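Local coordinates for protein putative immunoglobulin A1 protease (Bacteroides ovatus, PDB 3N6Z) that is of uncharacterised function but is a putative immunoglobulin A1 protease, possibly related to secreted bacterial enzymes that cut host antibody, and folds as a parallel beta-solenoid, at residues I149-L154 with G185-L190; D118-F123 with A143-G148; G221-R226 with G251-Q256; F123-G128 with L154-K159. All blocks are in the same frame, centred on the assembly; numbering follows the deposited sequence. Where two conformers were deposited one is given.

In the fold
The four contacts join neighbouring coils of a parallel beta-solenoid, and contact 1 lies nearest the middle of the chain. Its centre is about 8 Å from that of contact 2, and backbone bonds between 149-150 and 122-123 probably link the two. Contact 4, about 9 Å from contact 1 between centres, shares Leu154 with it and Phe123 with contact 2, and pairs 153-154 with its other neighbour, 125-131. Contact 3 lies about 10 Å from contact 1, centre to centre, where Arg226 O probably accepts from Leu190 N. Sulfate ions meet Arg144 and Arg226 and one lies near Tyr153; glycerol lies near Tyr119, Tyr153 and Leu156. All probably come from the crystallisation liquor.

Contact 1 (I149-L154 with G185-L190); sequences IITGYL and GIAGVL
Tyr153 lays its ring flat against Val189, a CH-pi contact in which Val189 CB sits 3.7 Å from the ring centroid and only 8° off the normal. The two branches of the valine spread over the far half of the ring: CG1 is 3.5 Å from Tyr153 CE2, while CG2 lies nearest CE1. With Val189 CG1 anti to its backbone N (chi1 -173°), both methyls are available to this face. The next pair goes to the other side of the sheet, where Leu154 and Leu190 lie alongside each other, with Leu154 CD2 3.8 Å from Leu190 CD1. Such in-register stacking of like residues on successive coils is the hallmark of a parallel beta-solenoid, and here the chain turns a corner at Gly152 and again at Gly188. A side chain on Gly188 would collide with Gly152 O. Leu154 N donates to Val189 O at 2.8 Å in an almost straight bond, and Val189 N to Gly152 O at the same length. Thr151 turns its OG1 forward to Tyr153 O, 2.8 Å away and well above the carbonyl plane. That rotation swings the Thr151 methyl CG2 between its backbone N and carbonyl carbon and brings it 3.8 Å from Ala187 CB. Before the corner, Ile186 O takes Ile150 N and, weakly, Thr151 N, while Ile150 CD1 reaches Ile186 CG2 at 4.2 Å.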
loop_
_atom_site.group_PDB
_atom_site.type_symbol
_atom_site.label_atom_id
_atom_site.label_comp_id
_atom_site.label_asym_id
_atom_site.label_seq_id
_atom_site.Cartn_x
_atom_site.Cartn_y
_atom_site.Cartn_z
ATOM N N ILE A 149 4.769 1.389 -2.211
ATOM C CA ILE A 149 5.168 2.796 -2.050
ATOM C C ILE A 149 5.150 3.216 -0.598
ATOM O O ILE A 149 6.095 3.820 -0.119
ATOM C CB ILE A 149 4.296 3.746 -2.928
ATOM C CG1 ILE A 149 4.770 3.640 -4.380
ATOM C CG2 ILE A 149 4.360 5.210 -2.450
ATOM C CD1 ILE A 149 3.745 4.088 -5.438
ATOM N N ILE A 150 4.059 2.932 0.112
ATOM C CA ILE A 150 3.950 3.391 1.488
ATOM C C ILE A 150 4.806 2.547 2.440
ATOM O O ILE A 150 5.499 3.095 3.307
ATOM C CB ILE A 150 2.471 3.467 1.953
ATOM C CG1 ILE A 150 1.673 4.379 0.986
ATOM C CG2 ILE A 150 2.387 3.977 3.410
ATOM C CD1 ILE A 150 0.259 4.806 1.428
ATOM N N THR A 151 4.830 1.233 2.242
ATOM C CA THR A 151 5.630 0.375 3.107
ATOM C C THR A 151 5.967 -0.930 2.435
ATOM O O THR A 151 5.271 -1.367 1.503
ATOM C CB THR A 151 4.918 0.157 4.464
ATOM O OG1 THR A 151 5.833 -0.341 5.434
ATOM C CG2 THR A 151 3.712 -0.789 4.297
ATOM N N GLY A 152 7.010 -1.567 2.935
ATOM C CA GLY A 152 7.353 -2.942 2.542
ATOM C C GLY A 152 6.415 -3.901 3.233
ATOM O O GLY A 152 5.590 -4.508 2.557
ATOM N N TYR A 153 6.509 -4.006 4.555
ATOM C CA TYR A 153 5.544 -4.724 5.384
ATOM C C TYR A 153 4.605 -3.749 6.043
ATOM O O TYR A 153 5.036 -2.728 6.601
ATOM C CB TYR A 153 6.238 -5.540 6.489
ATOM C CG TYR A 153 6.609 -6.919 6.076
ATOM C CD1 TYR A 153 7.628 -7.154 5.180
ATOM C CD2 TYR A 153 5.862 -7.994 6.541
ATOM C CE1 TYR A 153 7.930 -8.474 4.776
ATOM C CE2 TYR A 153 6.143 -9.274 6.172
ATOM C CZ TYR A 153 7.150 -9.528 5.296
ATOM O OH TYR A 153 7.363 -10.846 4.926
ATOM N N LEU A 154 3.314 -4.103 6.029
ATOM C CA LEU A 154 2.302 -3.452 6.841
ATOM C C LEU A 154 1.973 -4.405 7.990
ATOM O O LEU A 154 1.306 -5.423 7.810
ATOM C CB LEU A 154 1.053 -3.121 6.052
ATOM C CG LEU A 154 -0.046 -2.397 6.851
ATOM C CD1 LEU A 154 0.503 -1.145 7.524
ATOM C CD2 LEU A 154 -1.243 -2.088 5.942
ATOM N N GLY A 185 0.764 -1.595 -4.891
ATOM C CA GLY A 185 0.674 -0.139 -5.011
ATOM C C GLY A 185 0.769 0.573 -3.670
ATOM O O GLY A 185 1.306 1.669 -3.584
ATOM N N ILE A 186 0.222 -0.056 -2.632
ATOM C CA ILE A 186 0.247 0.486 -1.264
ATOM C C ILE A 186 1.356 -0.166 -0.422
ATOM O O ILE A 186 2.225 0.535 0.121
ATOM C CB ILE A 186 -1.151 0.368 -0.545
ATOM C CG1 ILE A 186 -2.273 1.061 -1.340
ATOM C CG2 ILE A 186 -1.068 0.833 0.923
ATOM C CD1 ILE A 186 -2.158 2.570 -1.480
ATOM N N ALA A 187 1.305 -1.499 -0.302
ATOM C CA ALA A 187 2.236 -2.245 0.554
ATOM C C ALA A 187 2.733 -3.479 -0.165
ATOM O O ALA A 187 1.969 -4.134 -0.887
ATOM C CB ALA A 187 1.518 -2.680 1.866
ATOM N N GLY A 188 3.970 -3.865 0.103
ATOM C CA GLY A 188 4.478 -5.131 -0.439
ATOM C C GLY A 188 3.773 -6.336 0.173
ATOM O O GLY A 188 3.225 -7.203 -0.543
ATOM N N VAL A 189 3.762 -6.371 1.509
ATOM C CA VAL A 189 3.242 -7.482 2.289
ATOM C C VAL A 189 2.343 -6.942 3.406
ATOM O O VAL A 189 2.771 -6.087 4.174
ATOM C CB VAL A 189 4.392 -8.344 2.902
ATOM C CG1 VAL A 189 3.792 -9.600 3.562
ATOM C CG2 VAL A 189 5.455 -8.703 1.848
ATOM N N LEU A 190 1.115 -7.456 3.476
ATOM C CA LEU A 190 0.193 -7.191 4.569
ATOM C C LEU A 190 0.332 -8.364 5.544
ATOM O O LEU A 190 0.225 -9.538 5.142
ATOM C CB LEU A 190 -1.253 -7.120 4.038
ATOM C CG LEU A 190 -2.395 -6.994 5.042
ATOM C CD1 LEU A 190 -2.239 -5.737 5.950
ATOM C CD2 LEU A 190 -3.757 -6.961 4.290
#

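Contact 2 (D118-F123 with A143-G148); sequences DYPSFF and ARQGIG. With SO4 (sulfate ion), chain B.
At a turn of the beta-solenoid, on the way into strand 147-148, the side chain of Gln145 reaches across to the loop residue Tyr119 and meets it with both ends of its amide. Gln145 OE1 accepts the backbone N-H of Tyr119 at 2.8 Å in a fairly straight bond (164°), the donor being tilted out of the amide plane. Gln145 NE2 meanwhile lies over the centre of the Tyr119 ring, 3.6 Å from CZ, with amide and ring planes 24° apart and stacked. The same ring is met at its edge, in plane, by Gly146 O, which is 3.6 Å from CD1. With an alanine in place of Tyr119 the ring is gone, and Gln145 NE2 would probably lose the surface it stacks on, the amide then held mainly through OE1. Further along, Ile147 sets CG2 beside its backbone N, 3.9 Å from Pro120 CD and 3.4 Å from Pro120 O, a buried carbonyl without a polar partner. Ser121 OG, tucked between its own backbone N and carbonyl carbon (chi1 64°), donates to Tyr119 O at 2.8 Å and also bonds Gly124 N. Arg144 NE holds a sulfate through O3 at 2.8 Å. Loop 118-123 leads from strand 113-114 to strand 125-131, with Phe122 stacked on Trp87, and the weakly bonded strand 147-148, flanked by strand 183-184, leads to strand 153-154.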
loop_
_atom_site.group_PDB
_atom_site.type_symbol
_atom_site.label_atom_id
_atom_site.label_comp_id
_atom_site.label_asym_id
_atom_site.label_seq_id
_atom_site.Cartn_x
_atom_site.Cartn_y
_atom_site.Cartn_z
ATOM N N ASP A 118 17.128 -1.284 3.144
ATOM C CA ASP A 118 16.172 -2.345 3.393
ATOM C C ASP A 118 14.751 -1.855 3.148
ATOM O O ASP A 118 14.376 -0.779 3.610
ATOM C CB ASP A 118 16.280 -2.849 4.829
ATOM C CG ASP A 118 17.518 -3.658 5.075
ATOM O OD1 ASP A 118 18.134 -4.092 4.095
ATOM O OD2 ASP A 118 17.846 -3.898 6.245
ATOM N N TYR A 119 13.961 -2.670 2.467
ATOM C CA TYR A 119 12.555 -2.391 2.163
ATOM C C TYR A 119 12.321 -0.974 1.655
ATOM O O TYR A 119 11.601 -0.183 2.271
ATOM C CB TYR A 119 11.662 -2.721 3.371
ATOM C CG TYR A 119 11.650 -4.163 3.706
ATOM C CD1 TYR A 119 11.036 -5.079 2.849
ATOM C CD2 TYR A 119 12.243 -4.640 4.854
ATOM C CE1 TYR A 119 11.028 -6.436 3.133
ATOM C CE2 TYR A 119 12.258 -6.015 5.139
ATOM C CZ TYR A 119 11.635 -6.900 4.291
ATOM O OH TYR A 119 11.641 -8.245 4.580
ATOM N N PRO A 120 12.883 -0.661 0.477
ATOM C CA PRO A 120 12.653 0.665 -0.100
ATOM C C PRO A 120 11.156 0.980 -0.224
ATOM O O PRO A 120 10.408 0.223 -0.838
ATOM C CB PRO A 120 13.326 0.582 -1.474
ATOM C CG PRO A 120 14.262 -0.546 -1.407
ATOM C CD PRO A 120 13.760 -1.494 -0.369
ATOM N N SER A 121 10.763 2.106 0.354
ATOM C CA SER A 121 9.414 2.513 0.627
ATOM C C SER A 121 9.486 3.652 1.641
ATOM O O SER A 121 10.561 3.979 2.160
ATOM C CB SER A 121 8.584 1.368 1.240
ATOM O OG SER A 121 9.078 0.981 2.507
ATOM N N PHE A 122 8.330 4.245 1.982
ATOM C CA PHE A 122 8.347 5.322 2.939
ATOM C C PHE A 122 8.696 4.780 4.342
ATOM O O PHE A 122 9.681 5.219 4.944
ATOM C CB PHE A 122 7.023 6.111 2.918
ATOM C CG PHE A 122 7.103 7.434 3.632
ATOM C CD1 PHE A 122 7.733 8.530 3.063
ATOM C CD2 PHE A 122 6.533 7.582 4.867
ATOM C CE1 PHE A 122 7.816 9.759 3.734
ATOM C CE2 PHE A 122 6.587 8.808 5.522
ATOM C CZ PHE A 122 7.214 9.885 4.934
ATOM N N PHE A 123 7.917 3.820 4.842
ATOM C CA PHE A 123 8.041 3.324 6.217
ATOM C C PHE A 123 8.948 2.103 6.363
ATOM O O PHE A 123 9.448 1.850 7.478
ATOM C CB PHE A 123 6.692 3.009 6.838
ATOM C CG PHE A 123 5.807 4.197 7.016
ATOM C CD1 PHE A 123 6.110 5.192 7.924
ATOM C CD2 PHE A 123 4.675 4.343 6.243
ATOM C CE1 PHE A 123 5.307 6.300 8.063
ATOM C CE2 PHE A 123 3.837 5.437 6.386
ATOM C CZ PHE A 123 4.156 6.419 7.307
ATOM N N ALA A 143 15.555 -4.768 -6.359
ATOM C CA ALA A 143 15.894 -6.001 -7.101
ATOM C C ALA A 143 15.881 -7.227 -6.219
ATOM O O ALA A 143 16.103 -8.324 -6.704
ATOM C CB ALA A 143 17.288 -5.870 -7.744
ATOM N N ARG A 144 15.645 -7.051 -4.932
ATOM C CA ARG A 144 15.818 -8.119 -3.933
ATOM C C ARG A 144 14.650 -8.397 -2.992
ATOM O O ARG A 144 14.551 -9.499 -2.445
ATOM C CB ARG A 144 17.042 -7.792 -3.051
ATOM C CG ARG A 144 18.279 -7.368 -3.818
ATOM C CD ARG A 144 18.855 -8.463 -4.699
ATOM N NE ARG A 144 19.954 -7.861 -5.465
ATOM C CZ ARG A 144 20.318 -8.197 -6.706
ATOM N NH1 ARG A 144 19.713 -9.193 -7.370
ATOM N NH2 ARG A 144 21.317 -7.527 -7.283
ATOM N N GLN A 145 13.787 -7.399 -2.767
ATOM C CA GLN A 145 12.761 -7.469 -1.724
ATOM C C GLN A 145 11.396 -7.081 -2.256
ATOM O O GLN A 145 11.260 -6.386 -3.276
ATOM C CB GLN A 145 13.106 -6.585 -0.530
ATOM C CG GLN A 145 14.393 -6.993 0.165
ATOM C CD GLN A 145 14.718 -6.078 1.306
ATOM O OE1 GLN A 145 14.912 -4.883 1.102
ATOM N NE2 GLN A 145 14.747 -6.612 2.519
ATOM N N GLY A 146 10.388 -7.537 -1.526
ATOM C CA GLY A 146 9.005 -7.201 -1.811
ATOM C C GLY A 146 8.617 -5.887 -1.172
ATOM O O GLY A 146 8.829 -5.682 0.041
ATOM N N ILE A 147 8.051 -4.994 -1.974
ATOM C CA ILE A 147 7.828 -3.616 -1.540
ATOM C C ILE A 147 6.532 -3.024 -2.095
ATOM O O ILE A 147 5.909 -3.576 -2.979
ATOM C CB ILE A 147 9.009 -2.703 -1.885
ATOM C CG1 ILE A 147 9.186 -2.557 -3.413
ATOM C CG2 ILE A 147 10.303 -3.121 -1.178
ATOM C CD1 ILE A 147 10.186 -1.497 -3.830
ATOM N N GLY A 148 6.141 -1.916 -1.488
ATOM C CA GLY A 148 5.113 -1.010 -1.946
ATOM C C GLY A 148 5.531 0.418 -1.685
ATOM O O GLY A 148 6.536 0.662 -1.040
HETATM S S SO4 B . 23.028 -5.494 -4.547
HETATM O O1 SO4 B . 23.716 -6.233 -3.466
HETATM O O2 SO4 B . 23.576 -5.978 -5.826
HETATM O O3 SO4 B . 21.567 -5.735 -4.519
HETATM O O4 SO4 B . 23.317 -4.062 -4.374
#

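Contact 3 (G221-R226 with G251-Q256); sequences GGIAGR and GGILGQ. With SO4 (sulfate ion), chain C.
Ile253 O is gripped by two successive amides of the facing coil: Ile223 N at 3.0 Å and Ala224 N at 3.1 Å, the second almost straight and nearly in line with the carbonyl bond. The runs Gly-Gly-Ile-Ala-Gly and Gly-Gly-Ile-Leu-Gly stack in register as corners of a parallel beta-solenoid and resemble the Glug repeats of immunoglobulin A1 protease relatives. The glycines allow the close approach. A CB on Gly222 would run into Gly252 O and one on Gly255 into Gly225 O, whereas Gly222 N can donate to Gly251 O at 3.2 Å. Beyond the double grip the direction of donation reverses, with Gly255 N bonding Ala224 O in the carbonyl plane and Gln256 N bonding Gly225 O at 2.9 Å. Ile223 and Ile253 run side by side, Ile223 CG1 4.0 Å from Ile253 CD1. Leu254 sends CD1 back to Ala224 CB, 3.9 Å away. Asp258 takes Gln256 NE2 and forms a salt bridge with Arg226. With CG anti to its backbone N (chi1 178°) and the chain extended on to NE, that arginine meets a sulfate with its guanidinium edge, NH1 donating to O4 at 2.8 Å and NH2 to O3 at 3.0 Å.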
loop_
_atom_site.group_PDB
_atom_site.type_symbol
_atom_site.label_atom_id
_atom_site.label_comp_id
_atom_site.label_asym_id
_atom_site.label_seq_id
_atom_site.Cartn_x
_atom_site.Cartn_y
_atom_site.Cartn_z
ATOM N N GLY A 221 0.211 -7.126 -6.745
ATOM C CA GLY A 221 -1.170 -6.683 -6.534
ATOM C C GLY A 221 -1.322 -5.191 -6.717
ATOM O O GLY A 221 -0.441 -4.413 -6.347
ATOM N N GLY A 222 -2.510 -4.764 -7.133
ATOM C CA GLY A 222 -2.790 -3.339 -7.266
ATOM C C GLY A 222 -2.650 -2.613 -5.946
ATOM O O GLY A 222 -2.199 -1.469 -5.905
ATOM N N ILE A 223 -3.060 -3.287 -4.852
ATOM C CA ILE A 223 -2.994 -2.742 -3.493
ATOM C C ILE A 223 -1.851 -3.359 -2.670
ATOM O O ILE A 223 -1.003 -2.614 -2.125
ATOM C CB ILE A 223 -4.341 -2.877 -2.762
ATOM C CG1 ILE A 223 -5.407 -2.078 -3.515
ATOM C CG2 ILE A 223 -4.254 -2.474 -1.258
ATOM C CD1 ILE A 223 -5.279 -0.547 -3.471
ATOM N N ALA A 224 -1.800 -4.686 -2.576
ATOM C CA ALA A 224 -0.794 -5.396 -1.798
ATOM C C ALA A 224 -0.262 -6.561 -2.628
ATOM O O ALA A 224 -1.026 -7.272 -3.280
ATOM C CB ALA A 224 -1.392 -5.891 -0.464
ATOM N N GLY A 225 1.030 -6.844 -2.496
ATOM C CA GLY A 225 1.585 -8.011 -3.167
ATOM C C GLY A 225 1.234 -9.338 -2.550
ATOM O O GLY A 225 0.804 -10.272 -3.257
ATOM N N ARG A 226 1.381 -9.422 -1.234
ATOM C CA ARG A 226 1.358 -10.672 -0.510
ATOM C C ARG A 226 0.653 -10.472 0.832
ATOM O O ARG A 226 0.773 -9.415 1.440
ATOM C CB ARG A 226 2.817 -11.125 -0.322
ATOM C CG ARG A 226 3.045 -12.408 0.451
ATOM C CD ARG A 226 4.539 -12.577 0.680
ATOM N NE ARG A 226 4.805 -13.809 1.423
ATOM C CZ ARG A 226 5.935 -14.053 2.076
ATOM N NH1 ARG A 226 6.955 -13.201 2.007
ATOM N NH2 ARG A 226 6.046 -15.183 2.784
ATOM N N GLY A 251 -2.734 -10.059 -9.100
ATOM C CA GLY A 251 -4.101 -9.745 -8.722
ATOM C C GLY A 251 -4.390 -8.261 -8.821
ATOM O O GLY A 251 -3.535 -7.423 -8.499
ATOM N N GLY A 252 -5.628 -7.912 -9.167
ATOM C CA GLY A 252 -6.018 -6.507 -9.201
ATOM C C GLY A 252 -5.965 -5.854 -7.831
ATOM O O GLY A 252 -5.701 -4.650 -7.738
ATOM N N ILE A 253 -6.207 -6.634 -6.786
ATOM C CA ILE A 253 -6.100 -6.171 -5.414
ATOM C C ILE A 253 -4.867 -6.770 -4.715
ATOM O O ILE A 253 -4.028 -6.025 -4.176
ATOM C CB ILE A 253 -7.384 -6.417 -4.590
ATOM C CG1 ILE A 253 -8.564 -5.642 -5.189
ATOM C CG2 ILE A 253 -7.189 -6.018 -3.125
ATOM C CD1 ILE A 253 -8.477 -4.116 -5.107
ATOM N N LEU A 254 -4.779 -8.101 -4.722
ATOM C CA LEU A 254 -3.782 -8.839 -3.945
ATOM C C LEU A 254 -3.112 -9.874 -4.838
ATOM O O LEU A 254 -3.803 -10.661 -5.489
ATOM C CB LEU A 254 -4.431 -9.523 -2.727
ATOM C CG LEU A 254 -3.531 -10.443 -1.876
ATOM C CD1 LEU A 254 -2.430 -9.631 -1.143
ATOM C CD2 LEU A 254 -4.352 -11.302 -0.921
ATOM N N GLY A 255 -1.777 -9.948 -4.821
ATOM C CA GLY A 255 -1.075 -11.004 -5.563
ATOM C C GLY A 255 -1.293 -12.405 -5.007
ATOM O O GLY A 255 -1.825 -13.276 -5.706
ATOM N N GLN A 256 -0.908 -12.606 -3.755
ATOM C CA GLN A 256 -0.858 -13.922 -3.138
ATOM C C GLN A 256 -1.293 -13.939 -1.694
ATOM O O GLN A 256 -0.874 -13.090 -0.908
ATOM C CB GLN A 256 0.568 -14.491 -3.204
ATOM C CG GLN A 256 0.815 -15.723 -2.332
ATOM C CD GLN A 256 2.120 -16.425 -2.611
ATOM O OE1 GLN A 256 2.481 -16.659 -3.770
ATOM N NE2 GLN A 256 2.845 -16.761 -1.531
HETATM S S SO4 C . 9.318 -15.147 4.407
HETATM O O1 SO4 C . 10.210 -14.588 5.423
HETATM O O2 SO4 C . 9.846 -16.397 3.873
HETATM O O3 SO4 C . 8.016 -15.407 5.011
HETATM O O4 SO4 C . 9.229 -14.177 3.329
#

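Contact 4 (F123-G128 with L154-K159); sequences FGVLCG and LGLKDK
The forked end of Leu156 fits against two bumps of the neighbouring strand, one prong on each. Its CD2 meets Val125 CG1 at 3.6 Å, its CD1 meets the sulfur of Cys127 at 3.9 Å, and CG lies between them, 3.8 Å from Val125 CG1. Val125 has that methyl anti to its backbone N (chi1 173°), which turns it toward the leucine; the two side chains cross at about a right angle. Cutting Leu156 back to alanine removes both prongs and would probably open a gap beside Val125 and Cys127. On the other side of the strand, Leu126 and Leu154 point the same way. Leu154 CD1 nestles into the notch of its neighbour, 3.7 Å from Leu126 CD2 and 3.9 Å from Leu126 CB. The other methyl of Leu126, CD1, rests over the rim of one face of the Phe123 ring. Between these two apolar patches Gly155 N donates to Leu126 O at 2.8 Å (151°). At Gly155 the chain leaves the strand with positive phi, a turn that glycine makes easily, and this brings Leu156 round to the Val125 side. Leu126 and Leu154 belong to one face of a parallel beta-solenoid: strand 125-131 lies between strand 100-105, reached through the Cys127 backbone, and strand 153-154, while Ile168 of strand 166-169 packs on Leu126 and Leu154.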
loop_
_atom_site.group_PDB
_atom_site.type_symbol
_atom_site.label_atom_id
_atom_site.label_comp_id
_atom_site.label_asym_id
_atom_site.label_seq_id
_atom_site.Cartn_x
_atom_site.Cartn_y
_atom_site.Cartn_z
ATOM N N PHE A 123 7.917 3.820 4.842
ATOM C CA PHE A 123 8.041 3.324 6.217
ATOM C C PHE A 123 8.948 2.103 6.363
ATOM O O PHE A 123 9.448 1.850 7.478
ATOM C CB PHE A 123 6.692 3.009 6.838
ATOM C CG PHE A 123 5.807 4.197 7.016
ATOM C CD1 PHE A 123 6.110 5.192 7.924
ATOM C CD2 PHE A 123 4.675 4.343 6.243
ATOM C CE1 PHE A 123 5.307 6.300 8.063
ATOM C CE2 PHE A 123 3.837 5.437 6.386
ATOM C CZ PHE A 123 4.156 6.419 7.307
ATOM N N GLY A 124 9.080 1.278 5.305
ATOM C CA GLY A 124 9.829 0.025 5.409
ATOM C C GLY A 124 9.005 -1.086 6.031
ATOM O O GLY A 124 8.525 -1.987 5.314
ATOM N N VAL A 125 8.801 -0.971 7.331
ATOM C CA VAL A 125 7.897 -1.823 8.101
ATOM C C VAL A 125 7.058 -0.880 8.963
ATOM O O VAL A 125 7.627 -0.175 9.796
ATOM C CB VAL A 125 8.638 -2.852 8.992
ATOM C CG1 VAL A 125 7.638 -3.590 9.911
ATOM C CG2 VAL A 125 9.475 -3.817 8.120
ATOM N N LEU A 126 5.742 -0.859 8.734
ATOM C CA LEU A 126 4.848 0.023 9.479
ATOM C C LEU A 126 4.169 -0.740 10.626
ATOM O O LEU A 126 3.343 -1.634 10.373
ATOM C CB LEU A 126 3.813 0.674 8.558
ATOM C CG LEU A 126 2.845 1.632 9.285
ATOM C CD1 LEU A 126 3.546 2.753 10.097
ATOM C CD2 LEU A 126 1.853 2.238 8.288
ATOM N N CYS A 127 4.540 -0.356 11.845
ATOM C CA CYS A 127 3.935 -0.825 13.069
ATOM C C CYS A 127 3.283 0.402 13.682
ATOM O O CYS A 127 3.970 1.318 14.097
ATOM C CB CYS A 127 4.949 -1.450 14.007
ATOM S SG CYS A 127 5.815 -2.866 13.348
ATOM N N GLY A 128 1.956 0.437 13.642
ATOM C CA GLY A 128 1.177 1.644 13.943
ATOM C C GLY A 128 0.208 1.969 12.845
ATOM O O GLY A 128 -0.445 1.074 12.298
ATOM N N LEU A 154 3.314 -4.103 6.029
ATOM C CA LEU A 154 2.302 -3.452 6.841
ATOM C C LEU A 154 1.973 -4.405 7.990
ATOM O O LEU A 154 1.306 -5.423 7.810
ATOM C CB LEU A 154 1.053 -3.121 6.052
ATOM C CG LEU A 154 -0.046 -2.397 6.851
ATOM C CD1 LEU A 154 0.503 -1.145 7.524
ATOM C CD2 LEU A 154 -1.243 -2.088 5.942
ATOM N N GLY A 155 2.460 -4.049 9.168
ATOM C CA GLY A 155 2.462 -4.935 10.304
ATOM C C GLY A 155 3.544 -6.003 10.210
ATOM O O GLY A 155 4.128 -6.235 9.156
ATOM N N LEU A 156 3.783 -6.652 11.345
ATOM C CA LEU A 156 4.653 -7.824 11.407
ATOM C C LEU A 156 3.811 -9.040 11.744
ATOM O O LEU A 156 2.752 -8.938 12.354
ATOM C CB LEU A 156 5.735 -7.623 12.464
ATOM C CG LEU A 156 6.794 -6.578 12.110
ATOM C CD1 LEU A 156 7.665 -6.257 13.317
ATOM C CD2 LEU A 156 7.598 -7.063 10.907
ATOM N N LYS A 157 4.273 -10.203 11.320
ATOM C CA LYS A 157 3.464 -11.428 11.426
ATOM C C LYS A 157 3.594 -12.061 12.820
ATOM O O LYS A 157 4.715 -12.292 13.302
ATOM C CB LYS A 157 3.925 -12.442 10.396
ATOM C CG LYS A 157 3.030 -13.666 10.297
ATOM C CD LYS A 157 3.609 -14.693 9.336
ATOM C CE LYS A 157 4.753 -15.454 9.966
ATOM N NZ LYS A 157 5.326 -16.507 9.067
ATOM N N ASP A 158 2.454 -12.367 13.439
ATOM C CA ASP A 158 2.415 -13.274 14.617
ATOM C C ASP A 158 3.376 -12.839 15.735
ATOM O O ASP A 158 4.166 -13.650 16.236
ATOM C CB ASP A 158 2.750 -14.716 14.181
ATOM C CG ASP A 158 1.695 -15.341 13.289
ATOM O OD1 ASP A 158 0.533 -15.003 13.463
ATOM O OD2 ASP A 158 2.064 -16.211 12.463
ATOM N N LYS A 159 3.298 -11.575 16.100
ATOM C CA LYS A 159 4.009 -11.076 17.246
ATOM C C LYS A 159 3.112 -11.209 18.483
ATOM O O LYS A 159 1.904 -11.454 18.401
ATOM C CB LYS A 159 4.508 -9.652 17.000
ATOM C CG LYS A 159 5.386 -9.512 15.740
ATOM C CD LYS A 159 6.585 -10.490 15.749
ATOM C CE LYS A 159 7.579 -10.225 14.652
ATOM N NZ LYS A 159 8.796 -11.106 14.816
#